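Local coordinates for protein mitochondrial enolase superfamily member 1 (Homo sapiens, PDB 4A35) that catalyses the magnesium-dependent dehydration of L-fuconate to 2-keto-3-deoxy-L-fuconate, a step in the breakdown of L-fucose, at residues A[87-92]-A[148-153]; A[107-112]-A[307-312]. All blocks are in the same frame, centred on the assembly; numbering follows the deposited sequence.

Contact 1: A[87-92]-A[148-153]; sequences GDFRGF and VSCIDF
Arg90 and Phe89, in the first turn of helix 89-97, meet the backbone of 148-153 in a largely polar contact away from the annotated sites, tying the enolase-type N-terminal family region to the loop between helices 144-148 and 162-171, which opens with a type I turn from Val148 to Ile151. Arg90 N hydrogen-bonds Ser149 O (3.1 Å). With CG anti to the backbone N (chi1 173°) and a bend at chi3, the Arg90 side chain runs beside the loop and gives NE a hydrogen bond to Ile151 O at 2.7 Å, in the guanidinium plane but tilted from that of the carbonyl. NH2 adds weak bonds to Ile151 O and to Val148 O, the latter 3.0 Å away, and lies 3.7 Å from CE1 at the edge of the Phe153 ring. Phe89 supplies the apolar part: its CB sits 3.7 Å from Cys150 CB, Cys150 SG lies obliquely to its ring, and the ring stacks with Trp124. Asp88 is the N-cap, OD1 taking Gly91 N from above the carboxylate plane; a water donates to both this OD1 and Ser149 O. A second water accepts from Phe89 N and donates to Ser149 OG, which also bonds Met146. Glu162 adds a long, weak ion pair at Arg90 NH1. Two carbonyls meet the guanidinium and a third the backbone N; their dipoles probably offset part of the charge.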
ATOM      1  N   GLY A  87     -25.207  -1.063 -12.792  1.00 29.21           N
ATOM      2  CA  GLY A  87     -26.024   0.146 -12.846  1.00 29.58           C
ATOM      3  C   GLY A  87     -25.467   1.293 -12.015  1.00 31.31           C
ATOM      4  O   GLY A  87     -25.832   2.451 -12.234  1.00 30.05           O
ATOM      5  N   ASP A  88     -24.599   0.988 -11.030  1.00 26.54           N
ATOM      6  CA  ASP A  88     -23.917   2.010 -10.197  1.00 24.45           C
ATOM      7  C   ASP A  88     -22.580   1.407  -9.843  1.00 26.45           C
ATOM      8  O   ASP A  88     -22.337   1.028  -8.684  1.00 24.03           O
ATOM      9  CB  ASP A  88     -24.730   2.418  -8.946  1.00 25.91           C
ATOM     10  CG  ASP A  88     -24.033   3.470  -8.077  1.00 27.59           C
ATOM     11  OD1 ASP A  88     -23.062   4.119  -8.574  1.00 25.86           O
ATOM     12  OD2 ASP A  88     -24.443   3.639  -6.917  1.00 29.38           O
ATOM     13  N   PHE A  89     -21.718   1.266 -10.872  1.00 23.81           N
ATOM     14  CA  PHE A  89     -20.456   0.567 -10.699  1.00 22.12           C
ATOM     15  C   PHE A  89     -19.529   1.398  -9.818  1.00 22.92           C
ATOM     16  O   PHE A  89     -18.829   0.827  -8.977  1.00 23.98           O
ATOM     17  CB  PHE A  89     -19.846   0.188 -12.043  1.00 23.55           C
ATOM     18  CG  PHE A  89     -19.273  -1.220 -12.110  1.00 22.25           C
ATOM     19  CD1 PHE A  89     -18.707  -1.820 -10.976  1.00 23.86           C
ATOM     20  CD2 PHE A  89     -19.297  -1.941 -13.301  1.00 23.31           C
ATOM     21  CE1 PHE A  89     -18.159  -3.118 -11.038  1.00 24.95           C
ATOM     22  CE2 PHE A  89     -18.721  -3.227 -13.377  1.00 23.23           C
ATOM     23  CZ  PHE A  89     -18.149  -3.801 -12.240  1.00 22.18           C
ATOM     24  N   ARG A  90     -19.622   2.732  -9.902  1.00 20.66           N
ATOM     25  CA  ARG A  90     -18.878   3.643  -9.012  1.00 20.52           C
ATOM     26  C   ARG A  90     -19.205   3.358  -7.526  1.00 21.45           C
ATOM     27  O   ARG A  90     -18.294   3.242  -6.709  1.00 20.31           O
ATOM     28  CB  ARG A  90     -19.226   5.109  -9.337  1.00 24.39           C
ATOM     29  CG  ARG A  90     -18.621   6.090  -8.338  1.00 19.96           C
ATOM     30  CD  ARG A  90     -19.084   7.471  -8.631  1.00 22.45           C
ATOM     31  NE  ARG A  90     -18.698   7.846  -9.988  1.00 24.43           N
ATOM     32  CZ  ARG A  90     -19.264   8.814 -10.696  1.00 32.01           C
ATOM     33  NH1 ARG A  90     -20.227   9.566 -10.159  1.00 26.70           N
ATOM     34  NH2 ARG A  90     -18.856   9.064 -11.928  1.00 21.94           N
ATOM     35  N   GLY A  91     -20.500   3.248  -7.204  1.00 19.80           N
ATOM     36  CA  GLY A  91     -20.984   2.942  -5.857  1.00 20.06           C
ATOM     37  C   GLY A  91     -20.446   1.626  -5.335  1.00 23.23           C
ATOM     38  O   GLY A  91     -19.952   1.549  -4.200  1.00 22.13           O
ATOM     39  N   PHE A  92     -20.503   0.574  -6.187  1.00 21.93           N
ATOM     40  CA  PHE A  92     -19.987  -0.766  -5.805  1.00 21.14           C
ATOM     41  C   PHE A  92     -18.460  -0.720  -5.586  1.00 20.83           C
ATOM     42  O   PHE A  92     -17.936  -1.269  -4.589  1.00 18.16           O
ATOM     43  CB  PHE A  92     -20.355  -1.790  -6.878  1.00 21.65           C
ATOM     44  CG  PHE A  92     -19.934  -3.193  -6.528  1.00 21.32           C
ATOM     45  CD1 PHE A  92     -20.561  -3.886  -5.491  1.00 23.82           C
ATOM     46  CD2 PHE A  92     -18.896  -3.813  -7.211  1.00 23.37           C
ATOM     47  CE1 PHE A  92     -20.213  -5.197  -5.202  1.00 23.83           C
ATOM     48  CE2 PHE A  92     -18.536  -5.138  -6.910  1.00 26.36           C
ATOM     49  CZ  PHE A  92     -19.188  -5.810  -5.894  1.00 23.08           C
ATOM     50  N   VAL A 148     -18.309   6.600 -17.631  1.00 19.57           N
ATOM     51  CA  VAL A 148     -17.866   7.447 -16.506  0.50 18.73           C
ATOM     52  C   VAL A 148     -18.643   7.074 -15.210  1.00 22.01           C
ATOM     53  O   VAL A 148     -18.058   7.152 -14.114  1.00 21.84           O
ATOM     54  CB  VAL A 148     -17.874   8.975 -16.777  0.50 22.34           C
ATOM     55  CG1 VAL A 148     -16.939   9.331 -17.927  0.50 21.84           C
ATOM     56  CG2 VAL A 148     -19.281   9.493 -17.028  0.50 22.73           C
ATOM     57  N   SER A 149     -19.898   6.545 -15.321  1.00 19.72           N
ATOM     58  CA  SER A 149     -20.666   6.077 -14.157  1.00 19.83           C
ATOM     59  C   SER A 149     -20.004   4.850 -13.490  1.00 22.38           C
ATOM     60  O   SER A 149     -20.392   4.517 -12.357  1.00 21.57           O
ATOM     61  CB  SER A 149     -22.119   5.742 -14.510  1.00 23.32           C
ATOM     62  OG  SER A 149     -22.292   4.423 -15.016  1.00 22.46           O
ATOM     63  N   CYS A 150     -19.042   4.149 -14.194  1.00 21.34           N
ATOM     64  CA  CYS A 150     -18.358   2.979 -13.603  1.00 21.00           C
ATOM     65  C   CYS A 150     -17.136   3.399 -12.809  1.00 23.43           C
ATOM     66  O   CYS A 150     -16.520   2.549 -12.153  1.00 23.16           O
ATOM     67  CB  CYS A 150     -17.939   1.971 -14.666  1.00 20.75           C
ATOM     68  SG  CYS A 150     -19.283   1.327 -15.667  1.00 24.82           S
ATOM     69  N   ILE A 151     -16.725   4.685 -12.938  1.00 21.09           N
ATOM     70  CA  ILE A 151     -15.468   5.147 -12.372  1.00 18.99           C
ATOM     71  C   ILE A 151     -15.607   6.012 -11.127  1.00 21.94           C
ATOM     72  O   ILE A 151     -16.377   6.971 -11.105  1.00 20.06           O
ATOM     73  CB  ILE A 151     -14.671   5.938 -13.473  1.00 20.92           C
ATOM     74  CG1 ILE A 151     -14.345   5.056 -14.719  1.00 19.90           C
ATOM     75  CG2 ILE A 151     -13.411   6.568 -12.870  1.00 20.37           C
ATOM     76  CD1 ILE A 151     -14.029   5.939 -15.948  1.00 23.05           C
ATOM     77  N   ASP A 152     -14.792   5.688 -10.103  1.00 19.43           N
ATOM     78  CA  ASP A 152     -14.665   6.516  -8.914  1.00 18.84           C
ATOM     79  C   ASP A 152     -13.599   7.600  -9.163  1.00 21.14           C
ATOM     80  O   ASP A 152     -12.438   7.267  -9.311  1.00 19.80           O
ATOM     81  CB  ASP A 152     -14.313   5.642  -7.667  1.00 19.01           C
ATOM     82  CG  ASP A 152     -14.529   6.348  -6.327  1.00 20.82           C
ATOM     83  OD1 ASP A 152     -14.690   7.616  -6.315  1.00 19.53           O
ATOM     84  OD2 ASP A 152     -14.568   5.656  -5.310  1.00 21.85           O
ATOM     85  N   PHE A 153     -13.996   8.906  -9.129  1.00 18.72           N
ATOM     86  CA  PHE A 153     -13.121  10.050  -9.364  1.00 17.52           C
ATOM     87  C   PHE A 153     -12.569  10.629  -8.064  1.00 20.11           C
ATOM     88  O   PHE A 153     -11.835  11.617  -8.122  1.00 18.85           O
ATOM     89  CB  PHE A 153     -13.829  11.157 -10.161  1.00 18.91           C
ATOM     90  CG  PHE A 153     -14.077  10.760 -11.600  1.00 19.17           C
ATOM     91  CD1 PHE A 153     -15.192   9.984 -11.947  1.00 19.89           C
ATOM     92  CD2 PHE A 153     -13.208  11.163 -12.606  1.00 22.04           C
ATOM     93  CE1 PHE A 153     -15.431   9.638 -13.275  1.00 22.40           C
ATOM     94  CE2 PHE A 153     -13.467  10.844 -13.950  1.00 22.98           C
ATOM     95  CZ  PHE A 153     -14.555  10.069 -14.274  1.00 20.71           C
TER
HETATM   96  O   HOH W   1     -24.988   4.115 -14.956  1.00 45.32           O
HETATM   97  O   HOH W   2     -22.608   5.478 -10.913  1.00 27.97           O
HETATM   98  O   HOH W   3     -22.568   2.087 -13.367  1.00 24.02           O

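Contact 2: A[107-112]-A[307-312]; sequences PEKGVV and QCHNRV
Glu108, after the cis-bonded Pro107, meets 307-312 through both its backbone and its carboxylate. Its carbonyl O takes a hydrogen bond from Asn310 ND2 at 3.0 Å, the donor standing 35° above the carbonyl plane. The side chain reaches on to Arg311: OE1 offers its syn lone pair to NH1 at 2.9 Å in a salt bridge, while OE2 makes a weak bond to the same nitrogen and also pairs with Tyr93 OH. Carboxylate and guanidinium planes are turned 50° apart, and a water links OE1 to Arg311 NH2. NH1 has a second carboxylate in Glu338, so its charge is probably balanced by two carboxylates.

Lys109 comes next, alongside His309 and pointing the same way. Its CB is 3.5 Å from His309 ND1; CD lies over one ring face, and a bend at chi3 (69°) brings CE to 3.8 Å from His309 CE1. NZ goes on to a salt bridge with Asp283 of the second subunit.

Asn310 is the N-cap of helix 311-319, its OD1 accepting from Val312 N at 2.9 Å. With alanine in place of Asn310, Glu108 O and Asp283 OD2 of the second subunit would probably lose their ND2 partner, and the helix start its side-chain cap.

The loop before helix 110-131, in the N-terminal domain region, thus meets the start of helix 311-319, just beyond barrel strand 301-304: an interdomain contact of the two-domain enolase fold, beside the dimer interface. Helix 335-348 packs on Glu108 and Arg311, and helix 89-97 adds Tyr93 and Thr97.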
ATOM      1  N   PRO A 107      -5.470   1.937   2.825  1.00 16.29           N
ATOM      2  CA  PRO A 107      -6.592   1.887   1.879  1.00 14.95           C
ATOM      3  C   PRO A 107      -6.122   1.864   0.424  1.00 16.69           C
ATOM      4  O   PRO A 107      -5.155   2.560   0.044  1.00 16.21           O
ATOM      5  CB  PRO A 107      -7.360   3.207   2.143  1.00 17.35           C
ATOM      6  CG  PRO A 107      -6.472   4.050   2.996  1.00 22.86           C
ATOM      7  CD  PRO A 107      -5.193   3.321   3.265  1.00 17.73           C
ATOM      8  N   GLU A 108      -6.832   1.063  -0.414  1.00 15.59           N
ATOM      9  CA  GLU A 108      -6.563   0.956  -1.850  0.50 15.91           C
ATOM     10  C   GLU A 108      -5.065   0.700  -2.154  1.00 17.49           C
ATOM     11  O   GLU A 108      -4.458   1.325  -3.031  1.00 17.74           O
ATOM     12  CB  GLU A 108      -7.088   2.182  -2.618  0.50 17.02           C
ATOM     13  CG  GLU A 108      -8.601   2.157  -2.777  0.50 17.48           C
ATOM     14  CD  GLU A 108      -9.070   3.029  -3.926  0.50 24.79           C
ATOM     15  OE1 GLU A 108      -8.952   4.268  -3.812  0.50 30.10           O
ATOM     16  OE2 GLU A 108      -9.464   2.478  -4.976  0.50 24.04           O
ATOM     17  N   LYS A 109      -4.476  -0.281  -1.425  1.00 14.48           N
ATOM     18  CA  LYS A 109      -3.079  -0.682  -1.658  1.00 14.73           C
ATOM     19  C   LYS A 109      -2.823  -2.049  -1.056  1.00 16.36           C
ATOM     20  O   LYS A 109      -3.492  -2.457  -0.117  1.00 16.33           O
ATOM     21  CB  LYS A 109      -2.089   0.348  -1.070  1.00 16.40           C
ATOM     22  CG  LYS A 109      -2.125   0.415   0.468  1.00 17.04           C
ATOM     23  CD  LYS A 109      -1.306   1.639   1.014  1.00 15.84           C
ATOM     24  CE  LYS A 109      -1.948   2.972   0.693  1.00 17.75           C
ATOM     25  NZ  LYS A 109      -1.377   4.011   1.589  1.00 23.44           N
ATOM     26  N   GLY A 110      -1.796  -2.719  -1.542  1.00 15.17           N
ATOM     27  CA  GLY A 110      -1.456  -4.015  -1.005  1.00 13.82           C
ATOM     28  C   GLY A 110      -2.528  -5.076  -1.208  1.00 15.18           C
ATOM     29  O   GLY A 110      -3.334  -5.041  -2.179  1.00 15.19           O
ATOM     30  N   VAL A 111      -2.551  -6.004  -0.244  1.00 13.97           N
ATOM     31  CA  VAL A 111      -3.415  -7.202  -0.272  1.00 13.80           C
ATOM     32  C   VAL A 111      -4.874  -6.863  -0.549  1.00 16.09           C
ATOM     33  O   VAL A 111      -5.507  -7.487  -1.430  1.00 17.22           O
ATOM     34  CB  VAL A 111      -3.282  -8.015   1.029  1.00 17.07           C
ATOM     35  CG1 VAL A 111      -4.444  -9.018   1.170  1.00 15.80           C
ATOM     36  CG2 VAL A 111      -1.930  -8.739   1.042  1.00 16.79           C
ATOM     37  N   VAL A 112      -5.397  -5.881   0.164  1.00 15.37           N
ATOM     38  CA  VAL A 112      -6.843  -5.590   0.071  1.00 16.33           C
ATOM     39  C   VAL A 112      -7.205  -5.114  -1.367  1.00 15.68           C
ATOM     40  O   VAL A 112      -8.265  -5.502  -1.869  1.00 15.06           O
ATOM     41  CB  VAL A 112      -7.332  -4.595   1.173  1.00 18.30           C
ATOM     42  CG1 VAL A 112      -6.827  -3.170   0.919  1.00 17.43           C
ATOM     43  CG2 VAL A 112      -8.869  -4.642   1.323  1.00 17.91           C
ATOM     44  N   GLN A 307       3.741  -1.808 -10.228  1.00 16.82           N
ATOM     45  CA  GLN A 307       3.446  -2.016  -8.819  1.00 18.35           C
ATOM     46  C   GLN A 307       2.866  -0.740  -8.206  1.00 21.39           C
ATOM     47  O   GLN A 307       2.731  -0.655  -6.979  1.00 22.41           O
ATOM     48  CB  GLN A 307       4.708  -2.483  -8.039  1.00 19.49           C
ATOM     49  CG  GLN A 307       5.082  -3.942  -8.394  1.00 23.32           C
ATOM     50  CD  GLN A 307       5.643  -4.727  -7.221  1.00 36.66           C
ATOM     51  OE1 GLN A 307       6.811  -5.154  -7.224  1.00 42.11           O
ATOM     52  NE2 GLN A 307       4.798  -5.070  -6.257  1.00 31.43           N
ATOM     53  N   CYS A 308       2.567   0.281  -9.069  1.00 16.09           N
ATOM     54  CA  CYS A 308       1.950   1.518  -8.642  0.50 16.19           C
ATOM     55  C   CYS A 308       0.565   1.184  -8.060  1.00 19.17           C
ATOM     56  O   CYS A 308      -0.279   0.662  -8.800  1.00 17.16           O
ATOM     57  CB  CYS A 308       1.839   2.449  -9.828  0.50 17.07           C
ATOM     58  SG  CYS A 308       0.991   3.953  -9.418  0.50 20.65           S
ATOM     59  N   HIS A 309       0.373   1.348  -6.776  1.00 16.25           N
ATOM     60  CA  HIS A 309      -0.817   0.804  -6.095  1.00 15.02           C
ATOM     61  C   HIS A 309      -2.213   1.376  -6.402  1.00 16.43           C
ATOM     62  O   HIS A 309      -3.202   0.639  -6.229  1.00 18.09           O
ATOM     63  CB  HIS A 309      -0.584   0.661  -4.568  1.00 14.82           C
ATOM     64  CG  HIS A 309      -0.258   1.935  -3.850  1.00 17.21           C
ATOM     65  ND1 HIS A 309      -1.257   2.786  -3.426  1.00 20.83           N
ATOM     66  CD2 HIS A 309       0.941   2.473  -3.530  1.00 19.58           C
ATOM     67  CE1 HIS A 309      -0.652   3.799  -2.831  1.00 19.37           C
ATOM     68  NE2 HIS A 309       0.664   3.682  -2.895  1.00 21.39           N
ATOM     69  N   ASN A 310      -2.340   2.651  -6.815  1.00 16.84           N
ATOM     70  CA  ASN A 310      -3.682   3.167  -7.113  1.00 17.29           C
ATOM     71  C   ASN A 310      -3.538   4.400  -7.995  1.00 18.21           C
ATOM     72  O   ASN A 310      -2.408   4.822  -8.315  1.00 16.67           O
ATOM     73  CB  ASN A 310      -4.531   3.410  -5.833  1.00 19.55           C
ATOM     74  CG  ASN A 310      -4.008   4.479  -4.889  1.00 20.40           C
ATOM     75  OD1 ASN A 310      -3.367   5.451  -5.324  1.00 15.34           O
ATOM     76  ND2 ASN A 310      -4.198   4.270  -3.583  1.00 16.71           N
ATOM     77  N   ARG A 311      -4.678   4.991  -8.354  1.00 16.01           N
ATOM     78  CA  ARG A 311      -4.748   6.126  -9.286  1.00 15.61           C
ATOM     79  C   ARG A 311      -4.130   7.412  -8.680  1.00 18.44           C
ATOM     80  O   ARG A 311      -3.799   8.322  -9.443  1.00 16.48           O
ATOM     81  CB  ARG A 311      -6.214   6.393  -9.666  1.00 18.40           C
ATOM     82  CG  ARG A 311      -7.111   6.792  -8.465  1.00 18.58           C
ATOM     83  CD  ARG A 311      -8.603   6.825  -8.815  1.00 17.47           C
ATOM     84  NE  ARG A 311      -9.408   7.236  -7.658  1.00 19.91           N
ATOM     85  CZ  ARG A 311      -9.665   6.472  -6.593  1.00 23.62           C
ATOM     86  NH1 ARG A 311      -9.256   5.210  -6.554  1.00 21.29           N
ATOM     87  NH2 ARG A 311     -10.308   6.973  -5.555  1.00 20.91           N
ATOM     88  N   VAL A 312      -4.036   7.505  -7.328  1.00 15.69           N
ATOM     89  CA  VAL A 312      -3.473   8.719  -6.670  1.00 15.49           C
ATOM     90  C   VAL A 312      -1.981   8.786  -6.980  1.00 18.58           C
ATOM     91  O   VAL A 312      -1.456   9.861  -7.217  1.00 18.05           O
ATOM     92  CB  VAL A 312      -3.808   8.796  -5.144  1.00 19.16           C
ATOM     93  CG1 VAL A 312      -3.269  10.080  -4.462  1.00 16.83           C
ATOM     94  CG2 VAL A 312      -5.326   8.723  -4.953  1.00 18.94           C
TER
HETATM   95  O   HOH W   4     -11.082   6.368  -2.822  1.00 18.99           O

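How the contacts relate
Both contacts are mainly buried, but contact 1 lies farther from the centre of the chain, about 21 Å against 13 Å between centres, and away from the annotated sites, whereas contact 2 follows closely after the magnesium ligand Glu306 and borders the second subunit. In contact 1 an arginine is held chiefly by backbone carbonyls, and waters bridge the helix start to Ser149; in contact 2 the arginine is held mainly by carboxylates, and the polar network crosses the dimer interface. Their centres are 18 Å apart. Each contact uses one of helices 89-97 and 110-131 and touches helix 335-348, and Asp152 O packs 3.5 Å from Arg311 NE. The segments alternate along the chain.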